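PDB 1E9R: conjugal transfer protein TRWB, which acts as a coupling protein in bacterial conjugation, probably as a hexameric, ring-forming P-loop NTPase that helps move DNA into the recipient cell. Local coordinates for residues B[135-138]-B[143-146]; B[195-200]-B[204-209]; B[128-133]-B[230-235]; B[106-111]-B[218-223]; B[401-406]-B[420-425]. All blocks are in the same frame, centred on the assembly; numbering follows the deposited sequence.

Contact 1: B[135-138]-B[143-146]; sequences VPRG and AEEW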
# COMPACT_ATOMS: atom_id res chain seq x y z
N VAL B 135 -20.62 21.54 1.16
CA VAL B 135 -19.91 20.51 0.42
C VAL B 135 -18.71 20.02 1.25
O VAL B 135 -17.57 20.50 1.08
CB VAL B 135 -19.41 21.07 -0.94
CG1 VAL B 135 -18.78 19.96 -1.76
CG2 VAL B 135 -20.57 21.71 -1.68
N PRO B 136 -18.94 19.06 2.16
CA PRO B 136 -17.82 18.57 2.97
C PRO B 136 -16.66 17.99 2.15
O PRO B 136 -16.77 17.78 0.94
CB PRO B 136 -18.48 17.55 3.90
CG PRO B 136 -19.70 17.12 3.18
CD PRO B 136 -20.20 18.40 2.54
N ARG B 137 -15.55 17.75 2.84
CA ARG B 137 -14.34 17.24 2.21
C ARG B 137 -14.57 15.89 1.54
O ARG B 137 -15.31 15.04 2.04
CB ARG B 137 -13.23 17.10 3.24
CG ARG B 137 -12.80 18.40 3.85
CD ARG B 137 -12.21 19.33 2.83
NE ARG B 137 -11.71 20.53 3.48
CZ ARG B 137 -11.20 21.58 2.85
NH1 ARG B 137 -11.13 21.59 1.52
NH2 ARG B 137 -10.78 22.63 3.54
N GLY B 138 -13.92 15.70 0.40
CA GLY B 138 -14.07 14.45 -0.31
C GLY B 138 -13.41 13.30 0.42
O GLY B 138 -12.37 13.47 1.07
N ALA B 143 -12.02 12.73 -5.03
CA ALA B 143 -13.36 13.18 -4.65
C ALA B 143 -13.29 14.60 -4.13
O ALA B 143 -14.17 15.40 -4.39
CB ALA B 143 -13.95 12.27 -3.58
N GLU B 144 -12.23 14.92 -3.40
CA GLU B 144 -12.08 16.27 -2.89
C GLU B 144 -11.81 17.25 -4.03
O GLU B 144 -12.18 18.42 -3.95
CB GLU B 144 -10.94 16.33 -1.86
CG GLU B 144 -10.56 17.75 -1.40
CD GLU B 144 -11.74 18.57 -0.88
OE1 GLU B 144 -12.79 17.99 -0.51
OE2 GLU B 144 -11.59 19.81 -0.83
N GLU B 145 -11.18 16.78 -5.10
CA GLU B 145 -10.91 17.64 -6.25
C GLU B 145 -12.27 18.07 -6.82
O GLU B 145 -12.50 19.25 -7.09
CB GLU B 145 -10.10 16.91 -7.32
CG GLU B 145 -9.73 17.77 -8.52
CD GLU B 145 -9.34 16.96 -9.77
OE1 GLU B 145 -9.28 15.71 -9.66
OE2 GLU B 145 -9.10 17.57 -10.84
N TRP B 146 -13.18 17.10 -6.97
CA TRP B 146 -14.50 17.40 -7.50
C TRP B 146 -15.26 18.35 -6.59
O TRP B 146 -15.88 19.31 -7.05
CB TRP B 146 -15.32 16.13 -7.67
CG TRP B 146 -14.67 15.11 -8.50
CD1 TRP B 146 -13.77 15.31 -9.50
CD2 TRP B 146 -14.88 13.70 -8.43
NE1 TRP B 146 -13.41 14.12 -10.06
CE2 TRP B 146 -14.08 13.11 -9.42
CE3 TRP B 146 -15.68 12.88 -7.62
CZ2 TRP B 146 -14.04 11.73 -9.63
CZ3 TRP B 146 -15.65 11.51 -7.82
CH2 TRP B 146 -14.83 10.94 -8.82
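Glu144 reaches back from the helix to hold the two residues Arg137 and Gly138 with its two carboxylate oxygens. OE1 of Glu144 accepts the backbone N-H of Gly138 at 2.7 Å, through the anti lone pair that looks away from the other oxygen, and the bond is fairly straight at 160°. OE2 takes the charge: NH1 of Arg137 lies 3.0 Å from OE2 of Glu144 in a hydrogen-bonded salt bridge. The carboxylate oxygen sits at the edge of the guanidinium, almost in its plane, yet the nitrogen meets OE2 from above the carboxylate, because the two flat groups are turned 66° apart. Methylene CD of Arg137 also rests against the carboxylate, 3.6 Å from OE1 of Glu144.

Both chains are bent to make this fit. Glu144 has CG anti to its own nitrogen and then folds at chi2 (53°), which turns the carboxylate toward the loop. Glycine suits position 138: CA of Gly138 lies 3.9 Å from C of Ala143, and a beta carbon there would collide with the helix backbone. Ala143, with a methyl as its whole side chain, lets the loop lie this close.

Arg151, two turns further along the helix, forms another salt bridge with Glu144 OE2, so the carboxylate lies between two arginines; Arg151 also bonds the carbonyl of Val135, just past helix 126-134. The loop leaves that helix, bonds through Arg137 to the backbone of Lys293, and turns into helix 141-163, while Val135 packs against helix 201-217.

Contact 2: B[195-200]-B[204-209]; sequences SLFAGS and SKALTS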
# COMPACT_ATOMS: atom_id res chain seq x y z
N SER B 195 -14.63 32.00 -16.79
CA SER B 195 -13.67 31.30 -17.63
C SER B 195 -13.04 30.03 -17.05
O SER B 195 -12.46 29.26 -17.80
CB SER B 195 -12.55 32.27 -18.03
OG SER B 195 -13.10 33.40 -18.68
N LEU B 196 -13.14 29.81 -15.74
CA LEU B 196 -12.54 28.61 -15.15
C LEU B 196 -13.23 27.34 -15.63
O LEU B 196 -12.58 26.31 -15.76
CB LEU B 196 -12.58 28.67 -13.62
CG LEU B 196 -11.48 29.55 -13.01
CD1 LEU B 196 -11.65 29.65 -11.50
CD2 LEU B 196 -10.13 28.95 -13.35
N PHE B 197 -14.52 27.43 -15.91
CA PHE B 197 -15.27 26.26 -16.37
C PHE B 197 -15.47 26.21 -17.89
O PHE B 197 -16.38 25.53 -18.37
CB PHE B 197 -16.63 26.20 -15.68
CG PHE B 197 -16.57 25.75 -14.24
CD1 PHE B 197 -15.84 24.61 -13.89
CD2 PHE B 197 -17.22 26.47 -13.25
CE1 PHE B 197 -15.76 24.19 -12.56
CE2 PHE B 197 -17.14 26.06 -11.91
CZ PHE B 197 -16.41 24.91 -11.57
N ALA B 198 -14.63 26.91 -18.64
CA ALA B 198 -14.77 26.93 -20.10
C ALA B 198 -13.42 26.98 -20.82
O ALA B 198 -12.40 27.36 -20.23
CB ALA B 198 -15.63 28.11 -20.51
N GLY B 199 -13.43 26.56 -22.08
CA GLY B 199 -12.21 26.61 -22.86
C GLY B 199 -11.52 25.32 -23.25
O GLY B 199 -10.71 25.30 -24.18
N SER B 200 -11.81 24.22 -22.55
CA SER B 200 -11.18 22.95 -22.89
C SER B 200 -12.04 21.82 -22.36
O SER B 200 -12.98 22.06 -21.61
CB SER B 200 -9.78 22.85 -22.28
OG SER B 200 -9.86 22.81 -20.87
N SER B 204 -14.61 21.61 -19.02
CA SER B 204 -15.97 21.09 -19.14
C SER B 204 -16.17 19.94 -18.18
O SER B 204 -17.23 19.80 -17.57
CB SER B 204 -16.25 20.60 -20.56
OG SER B 204 -16.38 21.68 -21.47
N LYS B 205 -15.14 19.11 -18.08
CA LYS B 205 -15.17 17.96 -17.19
C LYS B 205 -15.28 18.45 -15.75
O LYS B 205 -16.03 17.90 -14.94
CB LYS B 205 -13.90 17.15 -17.37
CG LYS B 205 -13.76 16.06 -16.36
CD LYS B 205 -12.52 15.23 -16.62
CE LYS B 205 -12.35 14.18 -15.53
NZ LYS B 205 -11.13 13.35 -15.73
N ALA B 206 -14.53 19.50 -15.45
CA ALA B 206 -14.55 20.10 -14.13
C ALA B 206 -15.96 20.59 -13.80
O ALA B 206 -16.48 20.32 -12.72
CB ALA B 206 -13.56 21.24 -14.06
N LEU B 207 -16.59 21.29 -14.74
CA LEU B 207 -17.95 21.80 -14.54
C LEU B 207 -18.89 20.63 -14.28
O LEU B 207 -19.69 20.66 -13.34
CB LEU B 207 -18.45 22.57 -15.77
CG LEU B 207 -19.41 23.76 -15.57
CD1 LEU B 207 -20.27 23.93 -16.81
CD2 LEU B 207 -20.28 23.54 -14.36
N THR B 208 -18.80 19.61 -15.13
CA THR B 208 -19.64 18.42 -15.00
C THR B 208 -19.49 17.83 -13.62
O THR B 208 -20.48 17.44 -12.99
CB THR B 208 -19.26 17.33 -16.02
OG1 THR B 208 -19.68 17.73 -17.33
CG2 THR B 208 -19.93 16.03 -15.68
N SER B 209 -18.25 17.75 -13.14
CA SER B 209 -17.97 17.21 -11.81
C SER B 209 -18.64 18.02 -10.71
O SER B 209 -19.22 17.46 -9.78
CB SER B 209 -16.47 17.15 -11.57
OG SER B 209 -15.91 16.13 -12.36
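Ser204 receives the first link from the loop: its backbone N donates to the carbonyl O of Ser200 at 3.1 Å, with an N-H...O angle of 159°. This backbone bond is the i to i+4 link that opens helix 201-217. The hydroxyl of Ser204, turned beside its own nitrogen, makes only a weak second bond to that carbonyl, OG of Ser204 lying 3.4 Å from O of Ser200. Ser200 is the N-cap of the helix, a place that suits serine because OG of Ser200 accepts from the backbone N of Ala203; the same hydroxyl is hydrogen-bonded to Thr208 of a neighbouring subunit, so the cap also lies at a subunit boundary. In the loop before it, a type I beta turn from Ser195 to Ala198 brings Phe197 round onto the helix. Ala206 then offers a small methyl at the ring edge, its CB 4.0 Å from CE1 of Phe197 and in the plane of the ring. Leu207 is the broadest partner: its CG lies 3.7 Å from CB of Phe197, and its CD2 methyl stands over one ring face, towards the rim. The two side chains run at about a right angle, while CD1 of Phe197 comes within 3.5 Å of the backbone N of Leu207. Were the ring of Phe197 cut back to the methyl of an alanine, Leu207 and Ala206 would probably face a gap where the loop now rests on the helix. From helix 141-163, Leu152 also touches Phe197, and Tyr149 touches Ala206.

Contact 3: B[128-133]-B[230-235]; sequences QRYALS and SIRSWL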
# COMPACT_ATOMS: atom_id res chain seq x y z
N GLN B 128 -16.85 31.09 0.83
CA GLN B 128 -16.04 29.87 0.78
C GLN B 128 -16.14 29.13 2.11
O GLN B 128 -16.21 27.90 2.18
CB GLN B 128 -14.57 30.20 0.48
CG GLN B 128 -13.62 29.00 0.65
CD GLN B 128 -14.03 27.71 -0.14
OE1 GLN B 128 -15.09 27.65 -0.80
NE2 GLN B 128 -13.17 26.68 -0.07
N ARG B 129 -16.17 29.91 3.17
CA ARG B 129 -16.27 29.40 4.52
C ARG B 129 -17.45 28.44 4.68
O ARG B 129 -17.31 27.35 5.23
CB ARG B 129 -16.41 30.60 5.45
CG ARG B 129 -16.19 30.31 6.89
CD ARG B 129 -16.22 31.61 7.66
NE ARG B 129 -16.24 31.34 9.10
CZ ARG B 129 -16.62 32.21 10.02
NH1 ARG B 129 -17.03 33.42 9.66
NH2 ARG B 129 -16.61 31.85 11.30
N TYR B 130 -18.62 28.84 4.20
CA TYR B 130 -19.80 27.99 4.34
C TYR B 130 -20.04 27.06 3.16
O TYR B 130 -20.87 26.16 3.23
CB TYR B 130 -21.04 28.84 4.67
CG TYR B 130 -20.91 29.53 6.01
CD1 TYR B 130 -20.98 28.80 7.19
CD2 TYR B 130 -20.58 30.88 6.10
CE1 TYR B 130 -20.72 29.39 8.43
CE2 TYR B 130 -20.31 31.49 7.34
CZ TYR B 130 -20.38 30.73 8.49
OH TYR B 130 -20.09 31.30 9.71
N ALA B 131 -19.29 27.27 2.08
CA ALA B 131 -19.39 26.38 0.93
C ALA B 131 -18.74 25.07 1.41
O ALA B 131 -19.15 23.97 1.05
CB ALA B 131 -18.61 26.97 -0.24
N LEU B 132 -17.71 25.23 2.25
CA LEU B 132 -16.97 24.13 2.85
C LEU B 132 -17.88 23.32 3.78
O LEU B 132 -17.61 22.16 4.06
CB LEU B 132 -15.80 24.69 3.65
CG LEU B 132 -14.34 24.39 3.34
CD1 LEU B 132 -14.17 23.82 1.97
CD2 LEU B 132 -13.54 25.66 3.50
N SER B 133 -18.96 23.94 4.25
CA SER B 133 -19.92 23.28 5.15
C SER B 133 -20.98 22.52 4.36
O SER B 133 -21.37 21.42 4.73
CB SER B 133 -20.63 24.31 6.04
OG SER B 133 -19.71 24.99 6.87
N SER B 230 -30.54 32.18 11.73
CA SER B 230 -29.09 32.16 11.52
C SER B 230 -28.40 31.51 12.71
O SER B 230 -28.52 31.97 13.84
CB SER B 230 -28.54 33.58 11.36
OG SER B 230 -27.12 33.57 11.38
N ILE B 231 -27.68 30.42 12.44
CA ILE B 231 -26.96 29.72 13.50
C ILE B 231 -25.93 30.66 14.13
O ILE B 231 -25.71 30.61 15.34
CB ILE B 231 -26.26 28.47 12.95
CG1 ILE B 231 -27.30 27.45 12.49
CG2 ILE B 231 -25.37 27.85 14.03
CD1 ILE B 231 -26.72 26.25 11.77
N ARG B 232 -25.33 31.53 13.32
CA ARG B 232 -24.33 32.48 13.82
C ARG B 232 -24.96 33.44 14.82
O ARG B 232 -24.42 33.67 15.90
CB ARG B 232 -23.74 33.29 12.67
CG ARG B 232 -22.97 32.47 11.68
CD ARG B 232 -22.30 33.34 10.65
NE ARG B 232 -21.19 34.11 11.19
CZ ARG B 232 -20.37 34.84 10.45
NH1 ARG B 232 -20.54 34.90 9.14
NH2 ARG B 232 -19.37 35.50 11.01
N SER B 233 -26.10 34.00 14.43
CA SER B 233 -26.83 34.94 15.28
C SER B 233 -27.31 34.22 16.54
O SER B 233 -27.28 34.78 17.63
CB SER B 233 -28.02 35.52 14.52
OG SER B 233 -27.59 36.25 13.38
N TRP B 234 -27.76 32.98 16.38
CA TRP B 234 -28.22 32.20 17.51
C TRP B 234 -27.09 32.01 18.53
O TRP B 234 -27.29 32.15 19.74
CB TRP B 234 -28.70 30.83 17.03
CG TRP B 234 -29.09 29.92 18.14
CD1 TRP B 234 -30.24 29.97 18.87
CD2 TRP B 234 -28.32 28.84 18.68
NE1 TRP B 234 -30.23 28.99 19.84
CE2 TRP B 234 -29.07 28.28 19.74
CE3 TRP B 234 -27.06 28.29 18.37
CZ2 TRP B 234 -28.60 27.19 20.50
CZ3 TRP B 234 -26.60 27.20 19.13
CH2 TRP B 234 -27.37 26.67 20.18
N LEU B 235 -25.89 31.69 18.05
CA LEU B 235 -24.76 31.49 18.95
C LEU B 235 -24.46 32.74 19.75
O LEU B 235 -24.13 32.67 20.93
CB LEU B 235 -23.51 31.09 18.15
CG LEU B 235 -23.51 29.66 17.60
CD1 LEU B 235 -22.30 29.45 16.71
CD2 LEU B 235 -23.50 28.68 18.75
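The guanidinium of Arg232 has NH1 of Arg129 and OH of Tyr130 over one of its faces, while its own NH2 lies at the edge of the Arg129 guanidinium, near that plane, and its NH1 lies at the edge of the Tyr130 ring. The guanidinium planes of the two arginines are 74° apart, and the tyrosine ring is inclined 39° to that of Arg232. The hydroxyl of Tyr130 also covers the centre of one face of the Arg129 guanidinium, 3.6 Å above it. Closest of all, OH of Tyr130 lies 3.2 Å from the methylene CD of Arg232.

None of these meetings is a hydrogen bond. NH1 of Arg129 and NH2 of Arg232 are two donors, 3.4 Å apart, and like charges so near would probably repel, were it not for Asp126, whose OD1 forms a salt bridge with Arg129 and OD2 one with Arg232. Arg232 NH1 also bonds the carbonyl of Glu120, Arg129 NH2 bonds that of Thr268, and Tyr130 OH pairs with the hydroxyl of Ser269. Arginine suits both sites because its several N-H groups can serve different acceptors at once. Arg129 arrives extended from CG to NE, while Arg232 turns at chi3 (71°), which lays its flat end across the tyrosine hydroxyl.

Ser230 N-caps the second helix, its OG accepting from the N of Ser233. The contact thus joins helix 126-134 to the start of helix 231-236, with helix 252-269 lying alongside and bonding both Arg129 and Tyr130.

Contact 4: B[106-111]-B[218-223]; sequences NPYDQR and LPEHVT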
# COMPACT_ATOMS: atom_id res chain seq x y z
N ASN B 106 -34.73 20.38 11.60
CA ASN B 106 -35.12 19.10 11.04
C ASN B 106 -36.09 19.50 9.93
O ASN B 106 -37.20 19.93 10.22
CB ASN B 106 -35.86 18.27 12.09
CG ASN B 106 -36.30 16.93 11.55
OD1 ASN B 106 -36.57 16.77 10.36
ND2 ASN B 106 -36.42 15.95 12.44
N PRO B 107 -35.68 19.35 8.66
CA PRO B 107 -36.53 19.72 7.52
C PRO B 107 -37.96 19.15 7.49
O PRO B 107 -38.84 19.73 6.86
CB PRO B 107 -35.70 19.29 6.30
CG PRO B 107 -34.85 18.19 6.83
CD PRO B 107 -34.44 18.69 8.19
N TYR B 108 -38.18 18.04 8.19
CA TYR B 108 -39.49 17.40 8.21
C TYR B 108 -40.28 17.51 9.52
O TYR B 108 -41.26 16.80 9.74
CB TYR B 108 -39.34 15.93 7.80
CG TYR B 108 -38.65 15.74 6.46
CD1 TYR B 108 -37.26 15.81 6.33
CD2 TYR B 108 -39.40 15.50 5.30
CE1 TYR B 108 -36.62 15.64 5.08
CE2 TYR B 108 -38.78 15.33 4.06
CZ TYR B 108 -37.40 15.40 3.96
OH TYR B 108 -36.81 15.25 2.72
N ASP B 109 -39.85 18.42 10.39
CA ASP B 109 -40.53 18.61 11.65
C ASP B 109 -41.22 19.97 11.59
O ASP B 109 -40.63 20.97 11.17
CB ASP B 109 -39.53 18.55 12.82
CG ASP B 109 -40.21 18.47 14.16
OD1 ASP B 109 -40.86 19.46 14.56
OD2 ASP B 109 -40.11 17.42 14.83
N GLN B 110 -42.49 19.97 11.98
CA GLN B 110 -43.34 21.15 11.99
C GLN B 110 -42.70 22.31 12.75
O GLN B 110 -42.85 23.49 12.37
CB GLN B 110 -44.66 20.78 12.67
CG GLN B 110 -45.74 21.84 12.68
CD GLN B 110 -46.26 22.14 11.29
OE1 GLN B 110 -45.71 22.98 10.56
NE2 GLN B 110 -47.33 21.45 10.90
N ARG B 111 -41.97 21.97 13.81
CA ARG B 111 -41.33 22.95 14.68
C ARG B 111 -39.99 23.51 14.21
O ARG B 111 -39.48 24.46 14.80
CB ARG B 111 -41.16 22.33 16.08
CG ARG B 111 -42.46 21.84 16.72
CD ARG B 111 -42.16 20.89 17.87
NE ARG B 111 -41.57 19.64 17.39
CZ ARG B 111 -41.23 18.62 18.17
NH1 ARG B 111 -41.43 18.69 19.48
NH2 ARG B 111 -40.73 17.51 17.64
N LEU B 218 -26.95 19.43 -2.40
CA LEU B 218 -28.03 20.39 -2.28
C LEU B 218 -29.48 19.97 -2.04
O LEU B 218 -30.21 20.66 -1.33
CB LEU B 218 -28.00 21.33 -3.48
CG LEU B 218 -26.74 22.19 -3.55
CD1 LEU B 218 -26.79 23.11 -4.77
CD2 LEU B 218 -26.62 23.01 -2.28
N PRO B 219 -29.92 18.84 -2.62
CA PRO B 219 -31.31 18.39 -2.43
C PRO B 219 -32.04 18.78 -1.12
O PRO B 219 -32.97 19.59 -1.15
CB PRO B 219 -31.20 16.88 -2.63
CG PRO B 219 -30.18 16.79 -3.74
CD PRO B 219 -29.12 17.79 -3.29
N GLU B 220 -31.61 18.23 0.01
CA GLU B 220 -32.25 18.53 1.29
C GLU B 220 -32.19 20.01 1.69
O GLU B 220 -33.00 20.48 2.48
CB GLU B 220 -31.64 17.68 2.39
CG GLU B 220 -31.86 16.19 2.21
CD GLU B 220 -33.33 15.83 2.00
OE1 GLU B 220 -34.19 16.38 2.72
OE2 GLU B 220 -33.62 15.00 1.11
N HIS B 221 -31.23 20.74 1.15
CA HIS B 221 -31.10 22.16 1.45
C HIS B 221 -32.23 22.88 0.73
O HIS B 221 -32.70 23.93 1.18
CB HIS B 221 -29.76 22.70 0.91
CG HIS B 221 -28.57 22.26 1.70
ND1 HIS B 221 -27.99 23.05 2.67
CD2 HIS B 221 -27.84 21.12 1.65
CE1 HIS B 221 -26.95 22.41 3.19
NE2 HIS B 221 -26.84 21.24 2.59
N VAL B 222 -32.64 22.32 -0.40
CA VAL B 222 -33.68 22.91 -1.21
C VAL B 222 -35.04 22.70 -0.58
O VAL B 222 -35.85 23.63 -0.49
CB VAL B 222 -33.70 22.30 -2.65
CG1 VAL B 222 -34.80 22.95 -3.47
CG2 VAL B 222 -32.35 22.51 -3.33
N THR B 223 -35.29 21.48 -0.13
CA THR B 223 -36.56 21.12 0.49
C THR B 223 -36.69 21.60 1.93
O THR B 223 -37.76 21.52 2.52
CB THR B 223 -36.76 19.60 0.44
OG1 THR B 223 -35.76 18.96 1.25
CG2 THR B 223 -36.63 19.10 -0.99
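Tyr108 and Glu220 make the one hydrogen bond that spans this contact, the phenol OH donating to OE1 of Glu220 at 2.9 Å. The oxygen uses its syn lone pair, on the side of the other oxygen, and lies at the edge of the ring, near its plane, with CE1 of Tyr108 3.5 Å away. Ring and carboxylate planes are 32° apart, while the side chains as a whole cross at about a right angle. Glu220 bends at chi2 (-52°), which carries its carboxylate out to the phenol. Tyrosine suits the site by being long and rigid, with a donor at its far end, and glutamate answers as an acceptor.

Packing adds less: CB of Pro107 points toward helix 219-223, which partly covers the residue without close contact, and Leu255 and Trp262 of helix 252-269 also touch Pro107.

The polar loop that presents Tyr108 is built from turns. A type I beta turn runs from Asn106 to Asp109, and Asn106 OD1 accepts the N-H of Tyr108, an Asx turn; a second Asx turn has Asp109 OD1 accepting from the N of Arg111. This loop follows strand 103-105, an outermost strand of the large mixed sheet.

Among charged groups, Arg111 grips Asp109 side-on: NE of Arg111 reaches OD1 of Asp109 at 2.9 Å, and NH2 of Arg111 reaches OD2 of Asp109, also at 2.9 Å. Both oxygens lie in or near the guanidinium plane. Asp109 OD2 also accepts from the backbone N of Val433, near the C-terminal end of the chain.

Contact 5: B[401-406]-B[420-425]; sequences PDLTAY and LEIKQF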
# COMPACT_ATOMS: atom_id res chain seq x y z
N PRO B 401 -19.12 -6.04 30.78
CA PRO B 401 -20.59 -6.12 30.72
C PRO B 401 -21.08 -4.78 30.19
O PRO B 401 -20.38 -3.77 30.31
CB PRO B 401 -20.99 -6.37 32.18
CG PRO B 401 -19.88 -5.72 32.95
CD PRO B 401 -18.64 -6.11 32.17
N ASP B 402 -22.26 -4.75 29.58
CA ASP B 402 -22.74 -3.49 29.04
C ASP B 402 -23.06 -2.49 30.14
O ASP B 402 -23.29 -2.88 31.29
CB ASP B 402 -23.94 -3.74 28.12
CG ASP B 402 -23.52 -4.15 26.70
OD1 ASP B 402 -22.57 -4.96 26.57
OD2 ASP B 402 -24.12 -3.66 25.72
N LEU B 403 -23.05 -1.21 29.80
CA LEU B 403 -23.30 -0.15 30.76
C LEU B 403 -22.17 -0.08 31.77
O LEU B 403 -22.38 0.24 32.94
CB LEU B 403 -24.63 -0.37 31.47
CG LEU B 403 -25.85 -0.10 30.59
CD1 LEU B 403 -27.11 -0.39 31.40
CD2 LEU B 403 -25.83 1.35 30.11
N THR B 404 -20.97 -0.40 31.32
CA THR B 404 -19.79 -0.33 32.15
C THR B 404 -18.76 0.46 31.34
O THR B 404 -18.58 0.22 30.13
CB THR B 404 -19.24 -1.72 32.48
OG1 THR B 404 -20.29 -2.51 33.03
CG2 THR B 404 -18.11 -1.62 33.49
N ALA B 405 -18.10 1.41 31.99
CA ALA B 405 -17.13 2.24 31.30
C ALA B 405 -15.84 2.50 32.05
O ALA B 405 -15.79 2.51 33.27
CB ALA B 405 -17.77 3.57 30.93
N TYR B 406 -14.79 2.71 31.27
CA TYR B 406 -13.49 3.05 31.81
C TYR B 406 -13.35 4.54 31.54
O TYR B 406 -13.32 4.96 30.39
CB TYR B 406 -12.38 2.28 31.11
CG TYR B 406 -12.22 0.88 31.62
CD1 TYR B 406 -11.60 0.63 32.84
CD2 TYR B 406 -12.69 -0.22 30.89
CE1 TYR B 406 -11.45 -0.66 33.33
CE2 TYR B 406 -12.54 -1.52 31.37
CZ TYR B 406 -11.91 -1.73 32.60
OH TYR B 406 -11.76 -3.00 33.09
N LEU B 420 -22.54 2.56 34.37
CA LEU B 420 -23.44 3.57 33.85
C LEU B 420 -24.82 3.28 34.42
O LEU B 420 -25.24 2.12 34.51
CB LEU B 420 -23.52 3.49 32.33
CG LEU B 420 -22.53 4.35 31.55
CD1 LEU B 420 -22.75 4.18 30.06
CD2 LEU B 420 -22.71 5.81 31.96
N GLU B 421 -25.52 4.34 34.80
CA GLU B 421 -26.85 4.20 35.37
C GLU B 421 -27.88 4.66 34.35
O GLU B 421 -27.81 5.79 33.87
CB GLU B 421 -26.93 5.06 36.63
CG GLU B 421 -26.16 6.37 36.47
CD GLU B 421 -25.81 7.03 37.80
OE1 GLU B 421 -26.34 6.57 38.85
OE2 GLU B 421 -25.02 8.01 37.80
N ILE B 422 -28.83 3.79 34.01
CA ILE B 422 -29.86 4.18 33.05
C ILE B 422 -30.90 5.06 33.74
O ILE B 422 -31.98 4.58 34.10
CB ILE B 422 -30.57 2.96 32.43
CG1 ILE B 422 -29.55 2.01 31.80
CG2 ILE B 422 -31.56 3.43 31.36
CD1 ILE B 422 -30.18 0.87 31.03
N LYS B 423 -30.58 6.33 33.95
CA LYS B 423 -31.52 7.23 34.59
C LYS B 423 -32.74 7.38 33.69
O LYS B 423 -32.63 7.32 32.46
CB LYS B 423 -30.88 8.60 34.85
CG LYS B 423 -31.76 9.51 35.70
CD LYS B 423 -31.11 10.85 35.99
CE LYS B 423 -31.91 11.65 37.03
NZ LYS B 423 -33.31 11.93 36.61
N GLN B 424 -33.90 7.57 34.30
CA GLN B 424 -35.13 7.72 33.55
C GLN B 424 -35.55 9.17 33.43
O GLN B 424 -35.51 9.92 34.41
CB GLN B 424 -36.25 6.90 34.20
CG GLN B 424 -36.01 5.40 34.15
CD GLN B 424 -35.90 4.87 32.73
OE1 GLN B 424 -35.46 3.74 32.51
NE2 GLN B 424 -36.30 5.69 31.75
N PHE B 425 -35.93 9.57 32.22
CA PHE B 425 -36.38 10.93 31.98
C PHE B 425 -37.75 10.87 31.34
O PHE B 425 -37.99 10.08 30.42
CB PHE B 425 -35.40 11.67 31.05
CG PHE B 425 -34.00 11.75 31.58
CD1 PHE B 425 -33.10 10.71 31.37
CD2 PHE B 425 -33.57 12.86 32.30
CE1 PHE B 425 -31.80 10.78 31.86
CE2 PHE B 425 -32.28 12.94 32.81
CZ PHE B 425 -31.39 11.90 32.58
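Leu403 meets Leu420 and Ile422 with separate branches of one side chain. A chi1 of -73°, with CG anti to the carbonyl carbon, carries CG to the second segment, where its two methyls part: CD2 of Leu403 lies 3.9 Å from CB of Leu420, and CD1 of Leu403 is 3.3 Å from CD1 of Ile422. Leu403 runs across both partners at about a right angle. Ile422 also carries CG1 anti to its carbonyl carbon, which sends its longer branch towards the leucine fork; leucine and isoleucine suit a patch built from aliphatic carbons. With an alanine in place of Leu403 both methyls are gone, and Ile422 is likely to be left without this apolar partner. The backbone adds a nearly straight bond, N of Leu420 donating to O of Leu403 at 2.7 Å and 176°. Leu403 itself adopts positive phi (68°), turning the chain just before strand 404-408, and Thr404 OG1 bonds the carbonyl of Pro401.

Leu420 faces helix 66-79, touching Leu69 and Glu72 beside what appears to be the P-loop, and a backbone bond joins Leu403 to Thr64. The contact thus prolongs the antiparallel pairing of strands 404-408 and 415-419 at one end of the large mixed sheet.

How the contacts relate
From the N terminus, the chain first meets 106-111, which waits until 218-223 to close contact 4, and then 128-133, which waits until 230-235 to close contact 3; their segments alternate, so these two long loops cross. Within both lie contact 1, a short turn between helices 126-134 and 141-163, and contact 2, at the start of helix 201-217; in series, they touch where Trp146 meets Ser209. Contact 1 also touches contact 3 through Arg137 and Leu132. Contact 3 joins helix 126-134 to helix 231-236; contact 4 ties the loop after edge strand 103-105 to helix 219-223. Contact 5, a later short loop, sits about 39 Å from contact 1, centre to centre, at the mixed sheet's other end.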